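Local coordinates for peptidase M16 inactive domain family protein (Pseudomonas fluorescens, PDB 3GWB) that is of unknown specific function but belongs to the M16 metallopeptidase family, and is probably a non-catalytic subunit that pairs with an active zinc-bearing partner, at residues A[111-116]-A[214-219]. Sequence-based numbering, arbitrary orientation.
Sequences ALKLFA and AAQVSA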
loop_
_atom_site.group_PDB
_atom_site.type_symbol
_atom_site.label_atom_id
_atom_site.label_comp_id
_atom_site.label_asym_id
_atom_site.label_seq_id
_atom_site.Cartn_x
_atom_site.Cartn_y
_atom_site.Cartn_z
ATOM N N ALA A 111 7.993 -12.989 -20.989
ATOM C CA ALA A 111 7.137 -12.550 -19.892
ATOM C C ALA A 111 5.766 -13.228 -19.924
ATOM O O ALA A 111 5.223 -13.583 -18.880
ATOM C CB ALA A 111 6.967 -11.033 -19.931
ATOM N N LEU A 112 5.215 -13.408 -21.120
ATOM C CA LEU A 112 3.908 -14.047 -21.254
ATOM C C LEU A 112 3.969 -15.541 -20.974
ATOM O O LEU A 112 3.015 -16.116 -20.448
ATOM C CB LEU A 112 3.334 -13.788 -22.647
ATOM C CG LEU A 112 2.869 -12.345 -22.849
ATOM C CD1 LEU A 112 2.723 -12.068 -24.337
ATOM C CD2 LEU A 112 1.561 -12.112 -22.103
ATOM N N LYS A 113 5.084 -16.170 -21.328
ATOM C CA LYS A 113 5.250 -17.596 -21.065
ATOM C C LYS A 113 5.292 -17.822 -19.562
ATOM O O LYS A 113 4.715 -18.785 -19.054
ATOM C CB LYS A 113 6.540 -18.124 -21.688
ATOM C CG LYS A 113 6.495 -18.227 -23.195
ATOM C CD LYS A 113 7.755 -18.892 -23.743
ATOM C CE LYS A 113 7.892 -20.324 -23.247
ATOM N NZ LYS A 113 9.086 -21.009 -23.837
ATOM N N LEU A 114 5.974 -16.930 -18.849
ATOM C CA LEU A 114 6.066 -17.041 -17.399
ATOM C C LEU A 114 4.698 -16.766 -16.774
ATOM O O LEU A 114 4.272 -17.463 -15.852
ATOM C CB LEU A 114 7.103 -16.050 -16.852
ATOM C CG LEU A 114 7.238 -15.935 -15.327
ATOM C CD1 LEU A 114 7.507 -17.311 -14.713
ATOM C CD2 LEU A 114 8.366 -14.961 -14.998
ATOM N N PHE A 115 4.016 -15.746 -17.284
ATOM C CA PHE A 115 2.693 -15.377 -16.789
ATOM C C PHE A 115 1.692 -16.525 -16.965
ATOM O O PHE A 115 0.932 -16.841 -16.053
ATOM C CB PHE A 115 2.181 -14.142 -17.530
ATOM C CG PHE A 115 0.832 -13.662 -17.059
ATOM C CD1 PHE A 115 0.695 -13.025 -15.832
ATOM C CD2 PHE A 115 -0.304 -13.869 -17.837
ATOM C CE1 PHE A 115 -0.553 -12.582 -15.388
ATOM C CE2 PHE A 115 -1.561 -13.432 -17.403
ATOM C CZ PHE A 115 -1.686 -12.796 -16.175
ATOM N N ALA A 116 1.692 -17.138 -18.147
ATOM C CA ALA A 116 0.781 -18.246 -18.419
ATOM C C ALA A 116 1.045 -19.391 -17.442
ATOM O O ALA A 116 0.112 -20.000 -16.913
ATOM C CB ALA A 116 0.960 -18.734 -19.860
ATOM N N ALA A 214 -4.059 -13.882 -26.486
ATOM C CA ALA A 214 -5.243 -14.426 -25.833
ATOM C C ALA A 214 -5.342 -15.936 -25.981
ATOM O O ALA A 214 -5.696 -16.628 -25.031
ATOM C CB ALA A 214 -6.493 -13.753 -26.379
ATOM N N ALA A 215 -5.036 -16.453 -27.165
ATOM C CA ALA A 215 -5.103 -17.889 -27.383
ATOM C C ALA A 215 -4.077 -18.620 -26.528
ATOM O O ALA A 215 -4.345 -19.707 -26.020
ATOM C CB ALA A 215 -4.881 -18.214 -28.848
ATOM N N GLN A 216 -2.902 -18.019 -26.375
ATOM C CA GLN A 216 -1.834 -18.624 -25.589
ATOM C C GLN A 216 -2.181 -18.685 -24.105
ATOM O O GLN A 216 -1.981 -19.704 -23.458
ATOM C CB GLN A 216 -0.523 -17.845 -25.776
ATOM C CG GLN A 216 0.558 -18.229 -24.778
ATOM C CD GLN A 216 1.836 -17.421 -24.943
ATOM O OE1 GLN A 216 1.794 -16.199 -25.112
ATOM N NE2 GLN A 216 2.980 -18.099 -24.878
ATOM N N VAL A 217 -2.697 -17.586 -23.568
ATOM C CA VAL A 217 -3.058 -17.538 -22.155
ATOM C C VAL A 217 -4.204 -18.522 -21.902
ATOM O O VAL A 217 -4.163 -19.331 -20.967
ATOM C CB VAL A 217 -3.490 -16.108 -21.749
ATOM C CG1 VAL A 217 -4.016 -16.093 -20.323
ATOM C CG2 VAL A 217 -2.304 -15.167 -21.862
ATOM N N SER A 218 -5.210 -18.463 -22.765
ATOM C CA SER A 218 -6.371 -19.330 -22.645
ATOM C C SER A 218 -5.979 -20.805 -22.666
ATOM O O SER A 218 -6.498 -21.588 -21.880
ATOM C CB SER A 218 -7.360 -19.034 -23.775
ATOM O OG SER A 218 -8.531 -19.817 -23.638
ATOM N N ALA A 219 -5.049 -21.180 -23.543
ATOM C CA ALA A 219 -4.626 -22.582 -23.656
ATOM C C ALA A 219 -3.833 -23.112 -22.462
ATOM O O ALA A 219 -3.815 -24.325 -22.218
ATOM C CB ALA A 219 -3.808 -22.786 -24.933
#
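Q216 meets L112 and K113 with the two branches of its amide, and these are the two pairs that come within 4.5 Å between segments 111-116 and 214-219. OE1 lies 3.8 Å from CB of L112, while NE2 lies 3.9 Å from CG of K113, so the amide rests against the bases of two consecutive side chains through van der Waals contact. Its reach follows from the torsions: CG of Q216 stands anti to the backbone N (chi1 168°) and the chain stays extended beyond it (chi2 -178°), carrying the amide across to helix 105-120. K113 crosses this chain at about a right angle, touching with its aliphatic root, and the bend at its chi3 accompanies an ammonium group lying well away from the amide: NZ is 6.8 Å from NE2 of Q216.

The apolar group is looser. CG2 of V217 remains 4.7 Å from CD2 of F115, although V217, F115 and A116 all lose surface to the opposite helix. The sheet covers the inner side of L112, F115 and V217: L112 and F115 rest on L38, and V217 on L40, both in strand 35-42. L112 also touches I213, one turn before V217 on helix 207-220, and A116 touches A220.

The two helices therefore lie next to each other over the same strand of the six-stranded mixed sheet, in a layered alpha/beta arrangement. With 233 Å² buried in total and neither a hydrogen bond nor a salt bridge between the segments, direct contact is sparse: a non-directional touch of an amide on methylenes toward the surface, beside apolar residues that share the face of the sheet more than they press on each other.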